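Local coordinates for copper homeostasis protein CutC (Streptococcus agalactiae, PDB 2BDQ), which is thought to take part in copper homeostasis in the cytoplasm, possibly by binding copper ions, at residues G41-K44 / E45-Y49; E74-I77 / M78-I82; G186-A189 / E190-Q193. One frame throughout, in Å; residues are numbered along the deposited sequence.

Interaction 1: G41-K44 / E45-Y49; sequences GVIK and EANQY
Lys-44 and Glu-45 run side by side on the face of helix 40-52 that meets the second subunit, pointing the same way, and their conformations differ. The lysine leaves its backbone with CG anti to N (chi1 172°) and stays extended until a bend at its last torsion. Glu-45 instead takes CG to the side of its own N and then bends at chi2 (-52°), which swings the carboxylate alongside the lysine's methylene chain. Its OE2 thus lies 3.7 Å from both CG and CE of Lys-44, an aliphatic flank rather than an ionic grip, for NZ of Lys-44 stays 4.7 Å from OE2 of Glu-45. The carboxylate finds its salt bridge elsewhere, with Arg-76 of the second subunit, and the lysine's charge may add a longer-range attraction.

The same first torsion lays CG of Glu-45 over the preceding turn, 3.3 Å from O of Gly-41, the oxygen that accepts the Glu-45 N-H at 3.0 Å. On the neighbouring, inward side of the helix, Ile-43 and Asn-47 lie alongside each other, one turn apart, reaching Val-59 and Val-57 of strand 56-60. Asn-47 N closes that turn on Ile-43 O at 3.0 Å. This inward face packed on the strands is that of an outer helix in a TIM barrel, here in the beta-alpha-beta unit from strand 24-28 to strand 56-60.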
ATOM      1  N   GLY A  41      -0.278   3.985  10.037  1.00 15.03           N
ATOM      2  CA  GLY A  41      -1.326   4.937  10.351  1.00 14.24           C
ATOM      3  C   GLY A  41      -2.711   4.430   9.988  1.00 14.44           C
ATOM      4  O   GLY A  41      -3.665   4.627  10.741  1.00 15.18           O
ATOM      5  N   VAL A  42      -2.830   3.789   8.829  1.00 14.07           N
ATOM      6  CA  VAL A  42      -4.111   3.259   8.391  1.00 14.26           C
ATOM      7  C   VAL A  42      -4.600   2.158   9.332  1.00 14.37           C
ATOM      8  O   VAL A  42      -5.776   2.118   9.679  1.00 14.03           O
ATOM      9  CB  VAL A  42      -4.020   2.705   6.944  1.00 13.88           C
ATOM     10  CG1 VAL A  42      -5.206   1.791   6.650  1.00 16.09           C
ATOM     11  CG2 VAL A  42      -4.017   3.855   5.952  1.00 14.19           C
ATOM     12  N   ILE A  43      -3.702   1.270   9.746  1.00 14.26           N
ATOM     13  CA  ILE A  43      -4.081   0.176  10.646  1.00 16.32           C
ATOM     14  C   ILE A  43      -4.572   0.709  12.000  1.00 17.80           C
ATOM     15  O   ILE A  43      -5.631   0.309  12.498  1.00 18.77           O
ATOM     16  CB  ILE A  43      -2.886  -0.794  10.874  1.00 13.70           C
ATOM     17  CG1 ILE A  43      -2.510  -1.476   9.552  1.00 13.29           C
ATOM     18  CG2 ILE A  43      -3.258  -1.862  11.901  1.00 14.57           C
ATOM     19  CD1 ILE A  43      -1.256  -2.345   9.640  1.00  6.52           C
ATOM     20  N   LYS A  44      -3.808   1.619  12.588  1.00 17.14           N
ATOM     21  CA  LYS A  44      -4.164   2.192  13.881  1.00 18.39           C
ATOM     22  C   LYS A  44      -5.504   2.922  13.850  1.00 18.76           C
ATOM     23  O   LYS A  44      -6.379   2.673  14.686  1.00 18.37           O
ATOM     24  CB  LYS A  44      -3.071   3.155  14.339  1.00 18.19           C
ATOM     25  CG  LYS A  44      -3.391   3.969  15.589  1.00 19.79           C
ATOM     26  CD  LYS A  44      -2.222   4.904  15.901  1.00 23.44           C
ATOM     27  CE  LYS A  44      -2.523   5.867  17.038  1.00 24.44           C
ATOM     28  NZ  LYS A  44      -2.814   5.147  18.304  1.00 29.23           N
ATOM     29  N   GLU A  45      -5.667   3.823  12.890  1.00 18.36           N
ATOM     30  CA  GLU A  45      -6.902   4.585  12.788  1.00 17.36           C
ATOM     31  C   GLU A  45      -8.101   3.767  12.327  1.00 16.73           C
ATOM     32  O   GLU A  45      -9.209   3.963  12.817  1.00 15.58           O
ATOM     33  CB  GLU A  45      -6.694   5.785  11.863  1.00 16.76           C
ATOM     34  CG  GLU A  45      -5.632   6.764  12.366  1.00 20.20           C
ATOM     35  CD  GLU A  45      -5.881   7.205  13.804  1.00 23.70           C
ATOM     36  OE1 GLU A  45      -7.033   7.582  14.124  1.00 25.50           O
ATOM     37  OE2 GLU A  45      -4.926   7.187  14.613  1.00 24.23           O
ATOM     38  N   ALA A  46      -7.884   2.861  11.382  1.00 15.99           N
ATOM     39  CA  ALA A  46      -8.973   2.033  10.893  1.00 16.17           C
ATOM     40  C   ALA A  46      -9.506   1.158  12.028  1.00 16.04           C
ATOM     41  O   ALA A  46     -10.715   1.078  12.233  1.00 15.78           O
ATOM     42  CB  ALA A  46      -8.503   1.167   9.734  1.00 14.86           C
ATOM     43  N   ASN A  47      -8.605   0.519  12.770  1.00 17.46           N
ATOM     44  CA  ASN A  47      -9.015  -0.340  13.881  1.00 20.28           C
ATOM     45  C   ASN A  47      -9.849   0.412  14.908  1.00 21.73           C
ATOM     46  O   ASN A  47     -10.873  -0.084  15.372  1.00 22.33           O
ATOM     47  CB  ASN A  47      -7.799  -0.951  14.582  1.00 19.75           C
ATOM     48  CG  ASN A  47      -7.100  -1.992  13.734  1.00 22.19           C
ATOM     49  OD1 ASN A  47      -6.105  -2.585  14.155  1.00 24.47           O
ATOM     50  ND2 ASN A  47      -7.609  -2.217  12.529  1.00 24.01           N
ATOM     51  N   GLN A  48      -9.407   1.610  15.269  1.00 23.46           N
ATOM     52  CA  GLN A  48     -10.132   2.416  16.244  1.00 24.34           C
ATOM     53  C   GLN A  48     -11.463   2.880  15.669  1.00 23.60           C
ATOM     54  O   GLN A  48     -12.475   2.877  16.362  1.00 23.63           O
ATOM     55  CB  GLN A  48      -9.289   3.624  16.656  1.00 26.56           C
ATOM     56  CG  GLN A  48      -9.935   4.521  17.705  1.00 31.23           C
ATOM     57  CD  GLN A  48      -8.985   5.608  18.186  1.00 35.03           C
ATOM     58  OE1 GLN A  48      -7.838   5.327  18.556  1.00 37.87           O
ATOM     59  NE2 GLN A  48      -9.455   6.853  18.187  1.00 35.78           N
ATOM     60  N   TYR A  49     -11.457   3.271  14.399  1.00 23.35           N
ATOM     61  CA  TYR A  49     -12.669   3.737  13.735  1.00 23.68           C
ATOM     62  C   TYR A  49     -13.691   2.614  13.606  1.00 24.01           C
ATOM     63  O   TYR A  49     -14.860   2.791  13.933  1.00 26.20           O
ATOM     64  CB  TYR A  49     -12.344   4.273  12.344  1.00 24.80           C
ATOM     65  CG  TYR A  49     -13.538   4.831  11.608  1.00 27.55           C
ATOM     66  CD1 TYR A  49     -14.019   6.107  11.886  1.00 28.32           C
ATOM     67  CD2 TYR A  49     -14.191   4.078  10.631  1.00 28.04           C
ATOM     68  CE1 TYR A  49     -15.125   6.626  11.201  1.00 31.30           C
ATOM     69  CE2 TYR A  49     -15.292   4.583   9.946  1.00 29.77           C
ATOM     70  CZ  TYR A  49     -15.752   5.860  10.234  1.00 30.32           C
ATOM     71  OH  TYR A  49     -16.830   6.374   9.550  1.00 31.93           O
TER

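Interaction 2: E74-I77 / M78-I82; sequences ELRI and MEEDI
Two successive bends in Arg-76, at chi2 (79°) and chi3 (-88°), fold its guanidinium forward along helix 72-87 to the carboxylates of Glu-79 and Glu-80. Glu-79 approaches with a chain extended beyond CG, whereas Glu-80 has to bend at chi2 (59°) to bring OE1 within range.

NH2 of Arg-76 is shared between the two acids, standing 3.1 Å from OE1 of Glu-79 and 3.1 Å from OE1 of Glu-80. Both oxygens sit at the guanidinium edge, close to its plane, and both are met on the anti side of their carboxylates. The planes themselves are not matched: the Glu-80 carboxylate stands steeply across the guanidinium and that of Glu-79 is less strongly turned, so neither pair forms the flat, two-pronged bridge. In each pair a single OE1 takes both bonds, and the second is weak: 3.3 Å from Arg-76 NE to Glu-79 OE1 and 3.4 Å from Arg-76 NH1 to Glu-80 OE1. A water bridges the Arg-76 and Glu-79 pair, accepting from NE of Arg-76 at 3.1 Å and donating to OE1 of Glu-79 at 2.9 Å.

Away from the charges, Leu-75 CD2 comes to 4.4 Å from SE of Met-78, a selenomethionine. The strongest polar partners lie outside the network: Arg-84 for Glu-80, through its OE2, and Glu-45 of the second subunit for Arg-76, in a salt bridge from NH1. The cation probably offsets much of the charge of the adjacent acids, and the edge-on bonds to Glu-79 and Glu-80 probably limit the rotation of the group that the dimer partner meets.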
ATOM      1  N   GLU A  74      11.550 -10.704   2.847  1.00 17.99           N
ATOM      2  CA  GLU A  74      10.113 -10.496   2.800  1.00 16.88           C
ATOM      3  C   GLU A  74       9.439 -11.129   4.017  1.00 16.69           C
ATOM      4  O   GLU A  74       8.439 -10.619   4.515  1.00 15.72           O
ATOM      5  CB  GLU A  74       9.560 -11.062   1.487  1.00 16.26           C
ATOM      6  CG  GLU A  74       9.849 -10.135   0.304  1.00 20.23           C
ATOM      7  CD  GLU A  74       9.811 -10.826  -1.045  1.00 22.27           C
ATOM      8  OE1 GLU A  74       9.901 -10.116  -2.070  1.00 25.04           O
ATOM      9  OE2 GLU A  74       9.703 -12.070  -1.092  1.00 25.19           O
ATOM     10  N   LEU A  75       9.986 -12.242   4.497  1.00 15.04           N
ATOM     11  CA  LEU A  75       9.432 -12.891   5.678  1.00 15.00           C
ATOM     12  C   LEU A  75       9.741 -12.010   6.894  1.00 14.95           C
ATOM     13  O   LEU A  75       8.962 -11.963   7.847  1.00 14.50           O
ATOM     14  CB  LEU A  75      10.038 -14.290   5.875  1.00 13.99           C
ATOM     15  CG  LEU A  75       9.647 -15.362   4.853  1.00 16.44           C
ATOM     16  CD1 LEU A  75      10.491 -16.622   5.065  1.00 16.42           C
ATOM     17  CD2 LEU A  75       8.159 -15.693   4.989  1.00 14.34           C
ATOM     18  N   ARG A  76      10.875 -11.309   6.853  1.00 14.27           N
ATOM     19  CA  ARG A  76      11.264 -10.413   7.947  1.00 16.16           C
ATOM     20  C   ARG A  76      10.287  -9.236   7.978  1.00 15.69           C
ATOM     21  O   ARG A  76       9.941  -8.726   9.036  1.00 14.98           O
ATOM     22  CB  ARG A  76      12.695  -9.906   7.726  1.00 17.65           C
ATOM     23  CG  ARG A  76      13.153  -8.763   8.651  1.00 21.31           C
ATOM     24  CD  ARG A  76      13.569  -9.234  10.046  1.00 20.65           C
ATOM     25  NE  ARG A  76      12.458  -9.297  10.995  1.00 22.71           N
ATOM     26  CZ  ARG A  76      11.843  -8.233  11.513  1.00 23.99           C
ATOM     27  NH1 ARG A  76      12.224  -7.001  11.178  1.00 24.03           N
ATOM     28  NH2 ARG A  76      10.843  -8.401  12.373  1.00 22.54           N
ATOM     29  N   ILE A  77       9.844  -8.815   6.798  1.00 15.38           N
ATOM     30  CA  ILE A  77       8.899  -7.717   6.678  1.00 14.31           C
ATOM     31  C   ILE A  77       7.557  -8.133   7.284  1.00 15.31           C
ATOM     32  O   ILE A  77       6.967  -7.405   8.091  1.00 13.23           O
ATOM     33  CB  ILE A  77       8.708  -7.333   5.189  1.00 14.06           C
ATOM     34  CG1 ILE A  77       9.964  -6.616   4.687  1.00 17.60           C
ATOM     35  CG2 ILE A  77       7.483  -6.458   5.027  1.00 12.53           C
ATOM     36  CD1 ILE A  77      10.022  -6.439   3.188  1.00 18.72           C
HETATM   37  N   MSE A  78       7.090  -9.317   6.898  1.00 14.06           N
HETATM   38  CA  MSE A  78       5.822  -9.839   7.390  1.00 17.15           C
HETATM   39  C   MSE A  78       5.814 -10.030   8.906  1.00 16.22           C
HETATM   40  O   MSE A  78       4.806  -9.753   9.556  1.00 16.09           O
HETATM   41  CB  MSE A  78       5.488 -11.158   6.687  1.00 19.10           C
HETATM   42  CG  MSE A  78       5.253 -10.978   5.185  1.00 24.11           C
HETATM   43 SE   MSE A  78       5.106 -12.627   4.186  1.00 34.29          SE
HETATM   44  CE  MSE A  78       3.421 -13.255   4.858  1.00 25.61           C
ATOM     45  N   GLU A  79       6.924 -10.496   9.474  1.00 15.64           N
ATOM     46  CA  GLU A  79       6.977 -10.681  10.920  1.00 16.75           C
ATOM     47  C   GLU A  79       6.845  -9.320  11.589  1.00 15.91           C
ATOM     48  O   GLU A  79       6.145  -9.179  12.583  1.00 16.46           O
ATOM     49  CB  GLU A  79       8.292 -11.341  11.346  1.00 17.52           C
ATOM     50  CG  GLU A  79       8.465 -11.462  12.865  1.00 21.60           C
ATOM     51  CD  GLU A  79       9.807 -12.068  13.263  1.00 24.41           C
ATOM     52  OE1 GLU A  79      10.863 -11.505  12.892  1.00 24.90           O
ATOM     53  OE2 GLU A  79       9.810 -13.112  13.949  1.00 27.58           O
ATOM     54  N   GLU A  80       7.512  -8.317  11.027  1.00 16.71           N
ATOM     55  CA  GLU A  80       7.460  -6.967  11.578  1.00 17.82           C
ATOM     56  C   GLU A  80       6.048  -6.399  11.472  1.00 17.36           C
ATOM     57  O   GLU A  80       5.528  -5.823  12.422  1.00 18.72           O
ATOM     58  CB  GLU A  80       8.440  -6.052  10.836  1.00 15.77           C
ATOM     59  CG  GLU A  80       8.593  -4.654  11.442  1.00 19.46           C
ATOM     60  CD  GLU A  80       9.084  -4.679  12.881  1.00 20.73           C
ATOM     61  OE1 GLU A  80       9.989  -5.486  13.190  1.00 19.87           O
ATOM     62  OE2 GLU A  80       8.572  -3.880  13.701  1.00 23.18           O
ATOM     63  N   ASP A  81       5.424  -6.564  10.311  1.00 16.95           N
ATOM     64  CA  ASP A  81       4.078  -6.039  10.136  1.00 17.21           C
ATOM     65  C   ASP A  81       3.067  -6.741  11.032  1.00 15.09           C
ATOM     66  O   ASP A  81       2.061  -6.143  11.429  1.00 14.65           O
ATOM     67  CB  ASP A  81       3.660  -6.094   8.661  1.00 16.47           C
ATOM     68  CG  ASP A  81       4.262  -4.946   7.858  1.00 19.22           C
ATOM     69  OD1 ASP A  81       4.252  -3.802   8.381  1.00 20.87           O
ATOM     70  OD2 ASP A  81       4.729  -5.164   6.716  1.00 16.73           O
ATOM     71  N   ILE A  82       3.341  -7.998  11.374  1.00 15.05           N
ATOM     72  CA  ILE A  82       2.455  -8.748  12.256  1.00 13.25           C
ATOM     73  C   ILE A  82       2.550  -8.200  13.667  1.00 12.74           C
ATOM     74  O   ILE A  82       1.537  -8.041  14.331  1.00 13.51           O
ATOM     75  CB  ILE A  82       2.813 -10.242  12.250  1.00 14.51           C
ATOM     76  CG1 ILE A  82       2.304 -10.864  10.943  1.00 13.22           C
ATOM     77  CG2 ILE A  82       2.215 -10.952  13.471  1.00 12.48           C
ATOM     78  CD1 ILE A  82       2.751 -12.282  10.723  1.00 13.49           C
TER
HETATM   79  O   HOH W   1      12.708 -12.391  10.771  1.00 46.01           O

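Interaction 3: G186-A189 / E190-Q193; sequences GVTA and ENYQ
The ring of Tyr-192 turns an edge toward Thr-188 and Ala-189: O of Thr-188 lies near the ring plane, 3.4 Å from CD2 of Tyr-192, and CA of Ala-189 is 3.7 Å from that same CD2. On one face, the neighbouring Gln-193 places its CG 3.5 Å above the plane, offset toward the rim. The first torsion of the tyrosine, chi1 91°, departs from a staggered value, which may reflect mild strain where the ring fits beside the turn. Its CB packs against Val-187, whose CG1 comes to 3.6 Å, the two side chains crossing at about a right angle.

Thr-188 supplies both acceptors of the turn, its hydroxyl and its carbonyl. With chi1 67° its OG1 sits between the backbone N and the carbonyl carbon, a position from which it accepts the N-H of Glu-190 at 3.2 Å in a nearly straight bond (160°). Its carbonyl O receives the N-H of Tyr-192 at 3.1 Å, and that of Asn-191 more weakly at 3.4 Å. One residue thus gathers the N-H groups of Glu-190, Asn-191 and Tyr-192, the last being the first residue of helix 192-199.

On the inner side, Val-187 and Tyr-192 both rest on Ala-204 of strand 203-206 and on Ile-209, and Tyr-192 also reaches Ile-2 near the start of the chain. The hydroxyl bond to the second residue on defines an ST turn, and the carbonyl bonds extend it into an ST motif. It leads from strand 180-183 into helix 192-199, among the loops following the strands of the TIM barrel, the end that carries the active site in enzymes of this fold.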
ATOM      1  N   GLY A 186     -15.232 -12.355  -6.908  1.00 19.28           N
ATOM      2  CA  GLY A 186     -16.445 -12.353  -7.704  1.00 18.24           C
ATOM      3  C   GLY A 186     -17.692 -12.558  -6.865  1.00 19.21           C
ATOM      4  O   GLY A 186     -18.767 -12.852  -7.391  1.00 18.12           O
ATOM      5  N   VAL A 187     -17.553 -12.409  -5.552  1.00 19.80           N
ATOM      6  CA  VAL A 187     -18.688 -12.566  -4.651  1.00 19.24           C
ATOM      7  C   VAL A 187     -19.315 -11.197  -4.412  1.00 20.88           C
ATOM      8  O   VAL A 187     -18.692 -10.316  -3.807  1.00 21.45           O
ATOM      9  CB  VAL A 187     -18.255 -13.166  -3.294  1.00 17.55           C
ATOM     10  CG1 VAL A 187     -19.452 -13.307  -2.382  1.00 16.95           C
ATOM     11  CG2 VAL A 187     -17.595 -14.516  -3.511  1.00 15.73           C
ATOM     12  N   THR A 188     -20.545 -11.022  -4.889  1.00 21.16           N
ATOM     13  CA  THR A 188     -21.260  -9.758  -4.739  1.00 24.02           C
ATOM     14  C   THR A 188     -22.567  -9.916  -3.964  1.00 25.34           C
ATOM     15  O   THR A 188     -22.914 -11.008  -3.518  1.00 23.59           O
ATOM     16  CB  THR A 188     -21.621  -9.155  -6.104  1.00 24.19           C
ATOM     17  OG1 THR A 188     -22.592  -9.989  -6.748  1.00 25.97           O
ATOM     18  CG2 THR A 188     -20.391  -9.052  -6.988  1.00 24.26           C
ATOM     19  N   ALA A 189     -23.294  -8.813  -3.818  1.00 26.98           N
ATOM     20  CA  ALA A 189     -24.561  -8.830  -3.104  1.00 29.54           C
ATOM     21  C   ALA A 189     -25.641  -9.568  -3.896  1.00 30.19           C
ATOM     22  O   ALA A 189     -26.758  -9.759  -3.410  1.00 31.01           O
ATOM     23  CB  ALA A 189     -25.010  -7.410  -2.810  1.00 27.92           C
ATOM     24  N   GLU A 190     -25.315  -9.990  -5.111  1.00 30.50           N
ATOM     25  CA  GLU A 190     -26.294 -10.693  -5.932  1.00 30.06           C
ATOM     26  C   GLU A 190     -26.166 -12.197  -5.935  1.00 27.60           C
ATOM     27  O   GLU A 190     -27.132 -12.899  -6.236  1.00 28.21           O
ATOM     28  CB  GLU A 190     -26.224 -10.211  -7.372  1.00 32.68           C
ATOM     29  CG  GLU A 190     -26.780  -8.831  -7.570  1.00 38.21           C
ATOM     30  CD  GLU A 190     -26.840  -8.457  -9.023  1.00 41.56           C
ATOM     31  OE1 GLU A 190     -27.470  -9.207  -9.803  1.00 43.73           O
ATOM     32  OE2 GLU A 190     -26.257  -7.414  -9.387  1.00 44.34           O
ATOM     33  N   ASN A 191     -24.984 -12.704  -5.612  1.00 24.78           N
ATOM     34  CA  ASN A 191     -24.801 -14.144  -5.621  1.00 22.23           C
ATOM     35  C   ASN A 191     -24.334 -14.763  -4.311  1.00 20.29           C
ATOM     36  O   ASN A 191     -24.392 -15.977  -4.155  1.00 21.86           O
ATOM     37  CB  ASN A 191     -23.847 -14.532  -6.761  1.00 19.40           C
ATOM     38  CG  ASN A 191     -22.421 -14.013  -6.561  1.00 20.07           C
ATOM     39  OD1 ASN A 191     -21.586 -14.143  -7.456  1.00 18.91           O
ATOM     40  ND2 ASN A 191     -22.135 -13.436  -5.393  1.00 17.02           N
ATOM     41  N   TYR A 192     -23.906 -13.935  -3.366  1.00 18.40           N
ATOM     42  CA  TYR A 192     -23.392 -14.448  -2.103  1.00 20.31           C
ATOM     43  C   TYR A 192     -24.364 -15.348  -1.342  1.00 20.17           C
ATOM     44  O   TYR A 192     -23.947 -16.340  -0.742  1.00 21.42           O
ATOM     45  CB  TYR A 192     -22.902 -13.287  -1.215  1.00 18.77           C
ATOM     46  CG  TYR A 192     -23.923 -12.693  -0.273  1.00 20.51           C
ATOM     47  CD1 TYR A 192     -24.131 -13.235   1.002  1.00 20.00           C
ATOM     48  CD2 TYR A 192     -24.681 -11.585  -0.649  1.00 20.17           C
ATOM     49  CE1 TYR A 192     -25.067 -12.684   1.873  1.00 20.37           C
ATOM     50  CE2 TYR A 192     -25.619 -11.031   0.215  1.00 22.45           C
ATOM     51  CZ  TYR A 192     -25.808 -11.581   1.469  1.00 22.20           C
ATOM     52  OH  TYR A 192     -26.744 -11.023   2.309  1.00 22.71           O
ATOM     53  N   GLN A 193     -25.652 -15.020  -1.374  1.00 20.91           N
ATOM     54  CA  GLN A 193     -26.641 -15.829  -0.670  1.00 21.78           C
ATOM     55  C   GLN A 193     -26.799 -17.200  -1.315  1.00 21.69           C
ATOM     56  O   GLN A 193     -26.792 -18.228  -0.626  1.00 20.44           O
ATOM     57  CB  GLN A 193     -27.987 -15.113  -0.635  1.00 24.60           C
ATOM     58  CG  GLN A 193     -28.098 -14.106   0.490  1.00 30.29           C
ATOM     59  CD  GLN A 193     -29.388 -13.317   0.444  1.00 32.95           C
ATOM     60  OE1 GLN A 193     -29.576 -12.454  -0.417  1.00 34.89           O
ATOM     61  NE2 GLN A 193     -30.293 -13.614   1.370  1.00 34.10           N
TER

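Followed from the N terminus, the contacts come in series, none nested in or crossing another, and each closes no more than a turn of chain because its segments are contiguous. Interaction 1 belongs to helix 40-52, between the second and third barrel strands; interaction 2 to helix 72-87, between the third and fourth; interaction 3 to the loop and helix start between the seventh and eighth. The first two have centres 19 Å apart and do not touch, yet both face the second subunit, where each helix meets the other's counterpart. Interaction 3 lies across the chain's centre from interaction 2, about 33 Å away between centres, and touches no other subunit.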